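Local atomic coordinates of superoxide dismutase [Mn/Fe] (Porphyromonas gingivalis, PDB entry 1UES), a protein that converts superoxide radicals into molecular oxygen and hydrogen peroxide, using one manganese or iron ion in each subunit of a homodimer. Residues 16-21 and 176-181; 30-35 and 69-74; 95-100 and 132-137. The protein carries 1 engineered substitution. All coordinates share one frame; numbering follows the deposited sequence.

Contact 1: residues 16-21 and 176-181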
loop_
_atom_site.group_PDB
_atom_site.type_symbol
_atom_site.label_atom_id
_atom_site.label_comp_id
_atom_site.label_asym_id
_atom_site.label_seq_id
_atom_site.Cartn_x
_atom_site.Cartn_y
_atom_site.Cartn_z
ATOM N N ALA A 16 1.305 21.761 -6.486
ATOM C CA ALA A 16 1.479 22.014 -5.058
ATOM C C ALA A 16 0.315 22.924 -4.662
ATOM O O ALA A 16 -0.037 23.844 -5.408
ATOM C CB ALA A 16 2.820 22.713 -4.790
ATOM N N PRO A 17 -0.229 22.741 -3.450
ATOM C CA PRO A 17 0.144 21.786 -2.401
ATOM C C PRO A 17 -0.440 20.379 -2.410
ATOM O O PRO A 17 0.005 19.527 -1.619
ATOM C CB PRO A 17 -0.321 22.484 -1.152
ATOM C CG PRO A 17 -1.618 23.066 -1.582
ATOM C CD PRO A 17 -1.349 23.582 -2.994
ATOM N N VAL A 18 -1.410 20.158 -3.280
ATOM C CA VAL A 18 -2.144 18.888 -3.364
ATOM C C VAL A 18 -1.221 17.704 -3.690
ATOM O O VAL A 18 -1.360 16.616 -3.117
ATOM C CB VAL A 18 -3.309 19.023 -4.368
ATOM C CG1 VAL A 18 -4.130 17.716 -4.396
ATOM C CG2 VAL A 18 -4.212 20.214 -3.959
ATOM N N ILE A 19 -0.327 17.927 -4.642
ATOM C CA ILE A 19 0.713 16.962 -4.981
ATOM C C ILE A 19 1.903 17.925 -5.040
ATOM O O ILE A 19 2.076 18.656 -6.016
ATOM C CB ILE A 19 0.492 16.262 -6.349
ATOM C CG1 ILE A 19 -0.820 15.470 -6.307
ATOM C CG2 ILE A 19 1.637 15.252 -6.617
ATOM C CD1 ILE A 19 -1.134 14.694 -7.582
ATOM N N SER A 20 2.672 17.941 -3.955
ATOM C CA SER A 20 3.811 18.836 -3.789
ATOM C C SER A 20 4.923 18.535 -4.764
ATOM O O SER A 20 4.949 17.481 -5.396
ATOM C CB SER A 20 4.361 18.736 -2.372
ATOM O OG SER A 20 5.055 17.513 -2.223
ATOM N N LYS A 21 5.850 19.473 -4.864
ATOM C CA LYS A 21 6.987 19.323 -5.746
ATOM C C LYS A 21 7.784 18.093 -5.296
ATOM O O LYS A 21 8.249 17.314 -6.117
ATOM C CB LYS A 21 7.858 20.588 -5.709
ATOM C CG LYS A 21 9.295 20.321 -6.111
ATOM C CD LYS A 21 10.187 21.561 -6.031
ATOM C CE LYS A 21 11.494 21.313 -6.833
ATOM N NZ LYS A 21 11.310 21.737 -8.247
ATOM N N LYS A 176 -10.207 14.920 -1.134
ATOM C CA LYS A 176 -11.024 16.124 -1.275
ATOM C C LYS A 176 -10.255 17.223 -2.026
ATOM O O LYS A 176 -10.852 17.962 -2.827
ATOM C CB LYS A 176 -11.549 16.576 0.105
ATOM C CG LYS A 176 -10.650 17.483 0.882
ATOM C CD LYS A 176 -10.746 17.200 2.392
ATOM C CE LYS A 176 -9.839 18.128 3.176
ATOM N NZ LYS A 176 -8.713 18.573 2.322
ATOM N N ASP A 177 -8.939 17.305 -1.825
ATOM C CA ASP A 177 -8.121 18.296 -2.490
ATOM C C ASP A 177 -7.820 17.949 -3.943
ATOM O O ASP A 177 -7.531 18.828 -4.723
ATOM C CB ASP A 177 -6.770 18.495 -1.777
ATOM C CG ASP A 177 -6.880 19.345 -0.517
ATOM O OD1 ASP A 177 -7.788 20.211 -0.446
ATOM O OD2 ASP A 177 -6.050 19.142 0.397
ATOM N N LEU A 178 -7.888 16.675 -4.320
ATOM C CA LEU A 178 -7.554 16.331 -5.691
ATOM C C LEU A 178 -8.484 16.993 -6.667
ATOM O O LEU A 178 -8.102 17.294 -7.792
ATOM C CB LEU A 178 -7.594 14.817 -5.883
ATOM C CG LEU A 178 -6.382 14.047 -5.379
ATOM C CD1 LEU A 178 -6.678 12.537 -5.594
ATOM C CD2 LEU A 178 -5.097 14.484 -6.099
ATOM N N TRP A 179 -9.723 17.219 -6.246
ATOM C CA TRP A 179 -10.670 17.842 -7.170
ATOM C C TRP A 179 -10.225 19.198 -7.691
ATOM O O TRP A 179 -10.554 19.586 -8.830
ATOM C CB TRP A 179 -12.040 17.945 -6.510
ATOM C CG TRP A 179 -12.564 16.648 -6.069
ATOM C CD1 TRP A 179 -12.616 16.174 -4.779
ATOM C CD2 TRP A 179 -13.097 15.603 -6.900
ATOM N NE1 TRP A 179 -13.145 14.905 -4.768
ATOM C CE2 TRP A 179 -13.446 14.531 -6.047
ATOM C CE3 TRP A 179 -13.310 15.469 -8.286
ATOM C CZ2 TRP A 179 -13.999 13.335 -6.525
ATOM C CZ3 TRP A 179 -13.869 14.258 -8.761
ATOM C CH2 TRP A 179 -14.199 13.222 -7.880
ATOM N N SER A 180 -9.447 19.914 -6.883
ATOM C CA SER A 180 -8.968 21.225 -7.255
ATOM C C SER A 180 -7.937 21.216 -8.389
ATOM O O SER A 180 -7.695 22.254 -9.000
ATOM C CB SER A 180 -8.399 21.949 -6.026
ATOM O OG SER A 180 -7.129 21.431 -5.626
ATOM N N ILE A 181 -7.319 20.065 -8.677
ATOM C CA ILE A 181 -6.345 20.029 -9.774
ATOM C C ILE A 181 -6.782 19.197 -10.978
ATOM O O ILE A 181 -6.012 19.014 -11.930
ATOM C CB ILE A 181 -4.968 19.504 -9.327
ATOM C CG1 ILE A 181 -5.102 18.188 -8.575
ATOM C CG2 ILE A 181 -4.263 20.581 -8.479
ATOM C CD1 ILE A 181 -3.769 17.552 -8.243
#
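V18 and I19 reach out of the loop before helix 21-42 and meet D177 to I181, with V18 doing most of the work. Its two methyls sit astride the D177 carbonyl. CG1 has its nearest partner there, 3.6 Å from D177 O, while CG2 lies 3.6 Å from S180 OG. With CG1 anti to the backbone N (chi1 -177°), that branch leans to L178 and I181, and CG2 leans to S180 OG and the CB of D177. The carbonyl beneath V18 already has its donors: S180 N binds D177 O, and S180 OG binds it as well at 2.8 Å, in the carbonyl plane. The carboxylate of D177 turns to other partners, K176 NZ in a salt bridge and the hydroxyl of Y167.

Beyond the carbonyl, V18 CG1 packs 3.8 Å from L178 CD2 and 3.9 Å from I181 CD1. I19 adds a second layer. Its side chain crosses that of I181 at about a right angle, and the two chain ends meet, I19 CD1 to I181 CD1, at 3.9 Å. I181 gets there with CG1 placed between its backbone N and carbonyl carbon (chi1 51°), its chain then extended. F81 touches both isoleucines from a neighbouring loop, and F156 of strand 151-157 lies against L178.

No hydrogen bond joins the two segments; van der Waals packing, of methyls on one another and on the D177 to S180 turn, joins them. At the far end of the loop S20 is the N-cap of helix 21-42, its OG bonded to T23 N. That helix carries the metal ligand H27, whose side chain is about 5 Å from that of I19. Such a seam between the alpha-hairpin and C-terminal domains belongs to the iron/manganese superoxide dismutase fold.

Contact 2: residues 30-35 and 69-74. With MN (manganese (II) ion), chain E.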
loop_
_atom_site.group_PDB
_atom_site.type_symbol
_atom_site.label_atom_id
_atom_site.label_comp_id
_atom_site.label_asym_id
_atom_site.label_seq_id
_atom_site.Cartn_x
_atom_site.Cartn_y
_atom_site.Cartn_z
ATOM N N LYS A 30 10.692 8.673 -9.259
ATOM C CA LYS A 30 11.242 7.429 -8.738
ATOM C C LYS A 30 10.297 6.238 -8.868
ATOM O O LYS A 30 10.677 5.216 -9.436
ATOM C CB LYS A 30 11.652 7.615 -7.277
ATOM C CG LYS A 30 12.755 8.666 -7.121
ATOM C CD LYS A 30 14.021 8.188 -7.831
ATOM C CE LYS A 30 15.252 9.052 -7.474
ATOM N NZ LYS A 30 15.592 9.947 -8.610
ATOM N N HIS A 31 9.079 6.348 -8.333
ATOM C CA HIS A 31 8.139 5.227 -8.448
ATOM C C HIS A 31 7.796 4.872 -9.873
ATOM O O HIS A 31 7.876 3.692 -10.266
ATOM C CB HIS A 31 6.836 5.533 -7.724
ATOM C CG HIS A 31 6.965 5.522 -6.240
ATOM N ND1 HIS A 31 6.744 4.401 -5.477
ATOM C CD2 HIS A 31 7.274 6.516 -5.373
ATOM C CE1 HIS A 31 6.905 4.704 -4.203
ATOM N NE2 HIS A 31 7.231 5.977 -4.111
ATOM N N LEU A 32 7.354 5.860 -10.650
ATOM C CA LEU A 32 7.001 5.558 -12.028
ATOM C C LEU A 32 8.211 5.092 -12.834
ATOM O O LEU A 32 8.115 4.167 -13.630
ATOM C CB LEU A 32 6.309 6.744 -12.686
ATOM C CG LEU A 32 5.797 6.564 -14.125
ATOM C CD1 LEU A 32 4.930 5.285 -14.252
ATOM C CD2 LEU A 32 4.958 7.778 -14.494
ATOM N N LYS A 33 9.362 5.718 -12.636
ATOM C CA LYS A 33 10.556 5.264 -13.321
ATOM C C LYS A 33 10.811 3.772 -13.001
ATOM O O LYS A 33 11.158 2.974 -13.882
ATOM C CB LYS A 33 11.741 6.130 -12.879
ATOM C CG LYS A 33 13.084 5.694 -13.455
ATOM C CD LYS A 33 14.169 5.634 -12.363
ATOM C CE LYS A 33 13.934 4.526 -11.319
ATOM N NZ LYS A 33 13.625 4.979 -9.926
ATOM N N THR A 34 10.646 3.375 -11.740
ATOM C CA THR A 34 10.867 1.986 -11.366
ATOM C C THR A 34 9.875 1.042 -12.060
ATOM O O THR A 34 10.256 -0.055 -12.517
ATOM C CB THR A 34 10.765 1.816 -9.829
ATOM O OG1 THR A 34 11.844 2.530 -9.211
ATOM C CG2 THR A 34 10.850 0.382 -9.432
ATOM N N TYR A 35 8.614 1.468 -12.155
ATOM C CA TYR A 35 7.595 0.650 -12.816
ATOM C C TYR A 35 7.949 0.443 -14.284
ATOM O O TYR A 35 7.801 -0.670 -14.812
ATOM C CB TYR A 35 6.216 1.321 -12.747
ATOM C CG TYR A 35 5.600 1.240 -11.379
ATOM C CD1 TYR A 35 5.552 0.020 -10.694
ATOM C CD2 TYR A 35 5.087 2.375 -10.751
ATOM C CE1 TYR A 35 4.997 -0.074 -9.417
ATOM C CE2 TYR A 35 4.531 2.279 -9.462
ATOM C CZ TYR A 35 4.491 1.066 -8.817
ATOM O OH TYR A 35 3.919 0.928 -7.577
ATOM N N GLY A 69 0.180 -2.337 -15.373
ATOM C CA GLY A 69 -0.973 -1.668 -14.806
ATOM C C GLY A 69 -0.542 -0.399 -14.108
ATOM O O GLY A 69 -1.185 0.625 -14.297
ATOM N N GLN A 70 0.554 -0.465 -13.347
ATOM C CA GLN A 70 1.039 0.731 -12.646
ATOM C C GLN A 70 1.505 1.791 -13.637
ATOM O O GLN A 70 1.246 2.982 -13.428
ATOM C CB GLN A 70 2.161 0.374 -11.667
ATOM C CG GLN A 70 1.655 -0.263 -10.354
ATOM C CD GLN A 70 0.647 0.624 -9.595
ATOM O OE1 GLN A 70 -0.524 0.707 -9.970
ATOM N NE2 GLN A 70 1.104 1.272 -8.531
ATOM N N THR A 71 2.176 1.385 -14.716
ATOM C CA THR A 71 2.622 2.361 -15.694
ATOM C C THR A 71 1.422 3.049 -16.317
ATOM O O THR A 71 1.351 4.264 -16.360
ATOM C CB THR A 71 3.503 1.725 -16.786
ATOM O OG1 THR A 71 4.658 1.179 -16.169
ATOM C CG2 THR A 71 3.972 2.749 -17.786
ATOM N N LEU A 72 0.441 2.275 -16.756
ATOM C CA LEU A 72 -0.722 2.888 -17.357
ATOM C C LEU A 72 -1.498 3.777 -16.379
ATOM O O LEU A 72 -1.913 4.881 -16.729
ATOM C CB LEU A 72 -1.639 1.798 -17.916
ATOM C CG LEU A 72 -2.941 2.369 -18.462
ATOM C CD1 LEU A 72 -2.651 3.286 -19.632
ATOM C CD2 LEU A 72 -3.883 1.231 -18.863
ATOM N N ASN A 73 -1.685 3.297 -15.157
ATOM C CA ASN A 73 -2.422 4.058 -14.171
ATOM C C ASN A 73 -1.727 5.412 -13.947
ATOM O O ASN A 73 -2.378 6.450 -13.909
ATOM C CB ASN A 73 -2.500 3.304 -12.815
ATOM C CG ASN A 73 -3.615 2.258 -12.785
ATOM O OD1 ASN A 73 -4.691 2.506 -13.300
ATOM N ND2 ASN A 73 -3.352 1.101 -12.173
ATOM N N HIS A 74 -0.414 5.402 -13.785
ATOM C CA HIS A 74 0.281 6.660 -13.521
ATOM C C HIS A 74 0.271 7.564 -14.719
ATOM O O HIS A 74 0.193 8.773 -14.560
ATOM C CB HIS A 74 1.709 6.405 -13.057
ATOM C CG HIS A 74 1.770 5.856 -11.670
ATOM N ND1 HIS A 74 1.699 4.511 -11.404
ATOM C CD2 HIS A 74 1.839 6.473 -10.472
ATOM C CE1 HIS A 74 1.719 4.310 -10.099
ATOM N NE2 HIS A 74 1.806 5.487 -9.507
HETATM MN MN MN E . 1.313 5.919 -7.407
HETATM O O HOH W 1 0.245 3.952 -7.319
#
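Y35, L32 and H74 hold together the two long helices of the alpha-hairpin domain, the N-terminal domain of iron/manganese superoxide dismutases. Helices 21-42 and 62-79 run roughly antiparallel here, their local axes 9.2 Å apart and at 136°.

Y35 loses the most surface. One face of its ring rests on the aliphatic part of Q70: the CB of Q70 sits over the middle, 3.4 Å from the ring centroid, a CH-pi contact, with CG of Q70 over the same face. The bent Q70 chain then brings its amide, nearly perpendicular to the ring, to the phenol, where Q70 NE2 donates to Y35 OH at 3.0 Å in a nearly straight bond (175°) lying in the amide plane. Further along the ring, Y35 CE2 comes 3.5 Å from H74 CE1; the two rings are not far from parallel but slid apart, so that they barely overlap.

L32 has CG anti to its backbone N (chi1 -177°), which carries its two methyls across to H74. Its CD1 touches H74 CB at 3.6 Å, the two side chains sliding past each other in opposite directions.

The imidazole of H74 is held at both nitrogens. H74 ND1 donates to Q70 O at 2.6 Å, on the opposite face of that carbonyl from H74 N. NE2 binds manganese, a site completed by H27, D157, H161 and water. F119 of the second subunit packs on Y35 and Q70, and W123 NE1 binds Q70 OE1. As in iron-type members of the family, a glutamine from the alpha-hairpin domain is the second-shell residue joining the tyrosine to the metal-bound solvent: Q70 NE2 donates to that water at 3.1 Å, and the water oxygen sits 2.2 Å from the manganese.

Contact 3: residues 95-100 and 132-137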
loop_
_atom_site.group_PDB
_atom_site.type_symbol
_atom_site.label_atom_id
_atom_site.label_comp_id
_atom_site.label_asym_id
_atom_site.label_seq_id
_atom_site.Cartn_x
_atom_site.Cartn_y
_atom_site.Cartn_z
ATOM N N GLU A 95 -23.023 16.237 -18.146
ATOM C CA GLU A 95 -24.410 15.799 -18.179
ATOM C C GLU A 95 -24.553 14.323 -17.794
ATOM O O GLU A 95 -25.531 13.945 -17.148
ATOM C CB GLU A 95 -25.008 16.054 -19.568
ATOM C CG GLU A 95 -24.919 17.519 -20.019
ATOM C CD GLU A 95 -25.959 18.428 -19.361
ATOM O OE1 GLU A 95 -25.661 19.041 -18.306
ATOM O OE2 GLU A 95 -27.082 18.543 -19.905
ATOM N N ALA A 96 -23.576 13.497 -18.177
ATOM C CA ALA A 96 -23.609 12.074 -17.857
ATOM C C ALA A 96 -23.473 11.884 -16.345
ATOM O O ALA A 96 -24.125 11.032 -15.761
ATOM C CB ALA A 96 -22.483 11.331 -18.590
ATOM N N ILE A 97 -22.609 12.683 -15.729
ATOM C CA ILE A 97 -22.399 12.620 -14.285
ATOM C C ILE A 97 -23.677 13.076 -13.561
ATOM O O ILE A 97 -24.094 12.464 -12.576
ATOM C CB ILE A 97 -21.200 13.526 -13.867
ATOM C CG1 ILE A 97 -19.881 12.813 -14.186
ATOM C CG2 ILE A 97 -21.269 13.867 -12.370
ATOM C CD1 ILE A 97 -18.670 13.701 -14.083
ATOM N N ASP A 98 -24.286 14.159 -14.048
ATOM C CA ASP A 98 -25.512 14.685 -13.442
ATOM C C ASP A 98 -26.627 13.653 -13.567
ATOM O O ASP A 98 -27.300 13.316 -12.585
ATOM C CB ASP A 98 -25.951 15.970 -14.149
ATOM C CG ASP A 98 -25.386 17.230 -13.507
ATOM O OD1 ASP A 98 -25.735 18.338 -13.986
ATOM O OD2 ASP A 98 -24.605 17.129 -12.523
ATOM N N LYS A 99 -26.823 13.134 -14.771
ATOM C CA LYS A 99 -27.878 12.153 -14.981
ATOM C C LYS A 99 -27.649 10.868 -14.203
ATOM O O LYS A 99 -28.570 10.336 -13.585
ATOM C CB LYS A 99 -28.037 11.818 -16.473
ATOM C CG LYS A 99 -29.320 11.017 -16.786
ATOM C CD LYS A 99 -29.498 10.677 -18.266
ATOM C CE LYS A 99 -30.748 9.813 -18.456
ATOM N NZ LYS A 99 -30.625 8.787 -19.553
ATOM N N GLN A 100 -26.414 10.379 -14.193
ATOM C CA GLN A 100 -26.140 9.108 -13.530
ATOM C C GLN A 100 -25.838 9.132 -12.036
ATOM O O GLN A 100 -26.008 8.108 -11.365
ATOM C CB GLN A 100 -25.034 8.370 -14.306
ATOM C CG GLN A 100 -25.326 8.310 -15.811
ATOM C CD GLN A 100 -24.306 7.516 -16.613
ATOM O OE1 GLN A 100 -24.005 7.856 -17.757
ATOM N NE2 GLN A 100 -23.785 6.461 -16.030
ATOM N N GLY A 132 -21.421 4.873 -22.777
ATOM C CA GLY A 132 -21.306 6.049 -21.937
ATOM C C GLY A 132 -21.755 5.846 -20.500
ATOM O O GLY A 132 -21.774 6.798 -19.734
ATOM N N LYS A 133 -22.120 4.627 -20.123
ATOM C CA LYS A 133 -22.560 4.395 -18.752
ATOM C C LYS A 133 -21.334 4.494 -17.863
ATOM O O LYS A 133 -20.303 3.889 -18.164
ATOM C CB LYS A 133 -23.200 3.021 -18.595
ATOM C CG LYS A 133 -23.832 2.845 -17.205
ATOM C CD LYS A 133 -23.858 1.399 -16.772
ATOM C CE LYS A 133 -25.143 1.079 -16.000
ATOM N NZ LYS A 133 -26.165 2.137 -16.230
ATOM N N LEU A 134 -21.462 5.255 -16.778
ATOM C CA LEU A 134 -20.364 5.485 -15.860
ATOM C C LEU A 134 -20.423 4.567 -14.664
ATOM O O LEU A 134 -21.506 4.184 -14.205
ATOM C CB LEU A 134 -20.390 6.933 -15.356
ATOM C CG LEU A 134 -20.377 8.062 -16.390
ATOM C CD1 LEU A 134 -20.699 9.408 -15.700
ATOM C CD2 LEU A 134 -18.984 8.118 -17.060
ATOM N N SER A 135 -19.249 4.237 -14.146
ATOM C CA SER A 135 -19.155 3.404 -12.961
ATOM C C SER A 135 -17.958 3.833 -12.156
ATOM O O SER A 135 -16.993 4.367 -12.698
ATOM C CB SER A 135 -18.988 1.929 -13.327
ATOM O OG SER A 135 -17.809 1.695 -14.095
ATOM N N ILE A 136 -18.032 3.612 -10.853
ATOM C CA ILE A 136 -16.899 3.910 -9.991
ATOM C C ILE A 136 -16.327 2.527 -9.713
ATOM O O ILE A 136 -17.033 1.634 -9.236
ATOM C CB ILE A 136 -17.338 4.590 -8.696
ATOM C CG1 ILE A 136 -17.957 5.951 -9.037
ATOM C CG2 ILE A 136 -16.152 4.676 -7.730
ATOM C CD1 ILE A 136 -18.305 6.807 -7.874
ATOM N N GLU A 137 -15.060 2.337 -10.064
ATOM C CA GLU A 137 -14.394 1.054 -9.884
ATOM C C GLU A 137 -13.301 1.141 -8.832
ATOM O O GLU A 137 -12.495 2.055 -8.856
ATOM C CB GLU A 137 -13.762 0.601 -11.208
ATOM C CG GLU A 137 -14.703 0.596 -12.389
ATOM C CD GLU A 137 -15.650 -0.594 -12.379
ATOM O OE1 GLU A 137 -15.346 -1.605 -11.693
ATOM O OE2 GLU A 137 -16.688 -0.519 -13.063
#
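L134 packs against A96, I97 and Q100 in a helix-on-strand contact near the edge of the C-terminal domain, where the start of strand 134-140 crosses helix 91-101. The local axes stand 9.8 Å apart and nearly perpendicular, at 79°, so a single strand residue carries most of the contact.

The CB of L134 is directed toward the helix. With CG anti to the carbonyl carbon (chi1 -56°) and the chain extended after it, CD1 is delivered onto the peptide joining A96 and I97, 3.8 Å from I97 N. The two side chains beside that peptide complete the seat: A96 CB is 3.9 Å from L134 CD1, and I97 CG1 is 3.8 Å from it. The side chains of I97 and L134 cross obliquely.

One turn further along the helix, Q100 reaches to the strand with its chain extended beyond CG and crosses L134 at about a right angle. Its amide group lies beside the backbone where the strand begins, Q100 CD being 3.6 Å from L134 N, and it also neighbours the carbonyl of G132. The aliphatic start of K133 flanks the same amide. G132 has a positive phi (86°), easily adopted by a residue without a side chain, and lies in the turn that joins strands 122-128 and 134-140. In that turn D129 OD1 accepts from K133 N, and the hydroxyl of the C-terminal Y191 binds G132 O.

Around the contact, Y191 touches both A96 and L134, while F101 from the end of helix 91-101 packs on L134 and I136. Helix 104-116 takes over from there, with F107 against I97 and F111 against I136, and strand 122-128 pairs alongside strand 134-140 in the antiparallel sheet.

Overall arrangement
Contact 1 closes the widest loop, bringing the start of the alpha-hairpin domain against the late C-terminal domain, and both other contacts are nested within it. Of these two, contact 2 comes first and stays inside the hairpin of helices 21-42 and 62-79; contact 3 follows, wholly within the C-terminal domain, joining helix 91-101 to strand 134-140. Contacts 2 and 3 lie on opposite sides of the chain's centre, their centres 27 Å apart; contact 1 is 19 Å from contact 2 and 24 Å from contact 3, centre to centre. H27 and H74 come from the alpha-hairpin domain, D157 and H161 from the C-terminal domain, so the metal lies between the two domains that contact 1 joins.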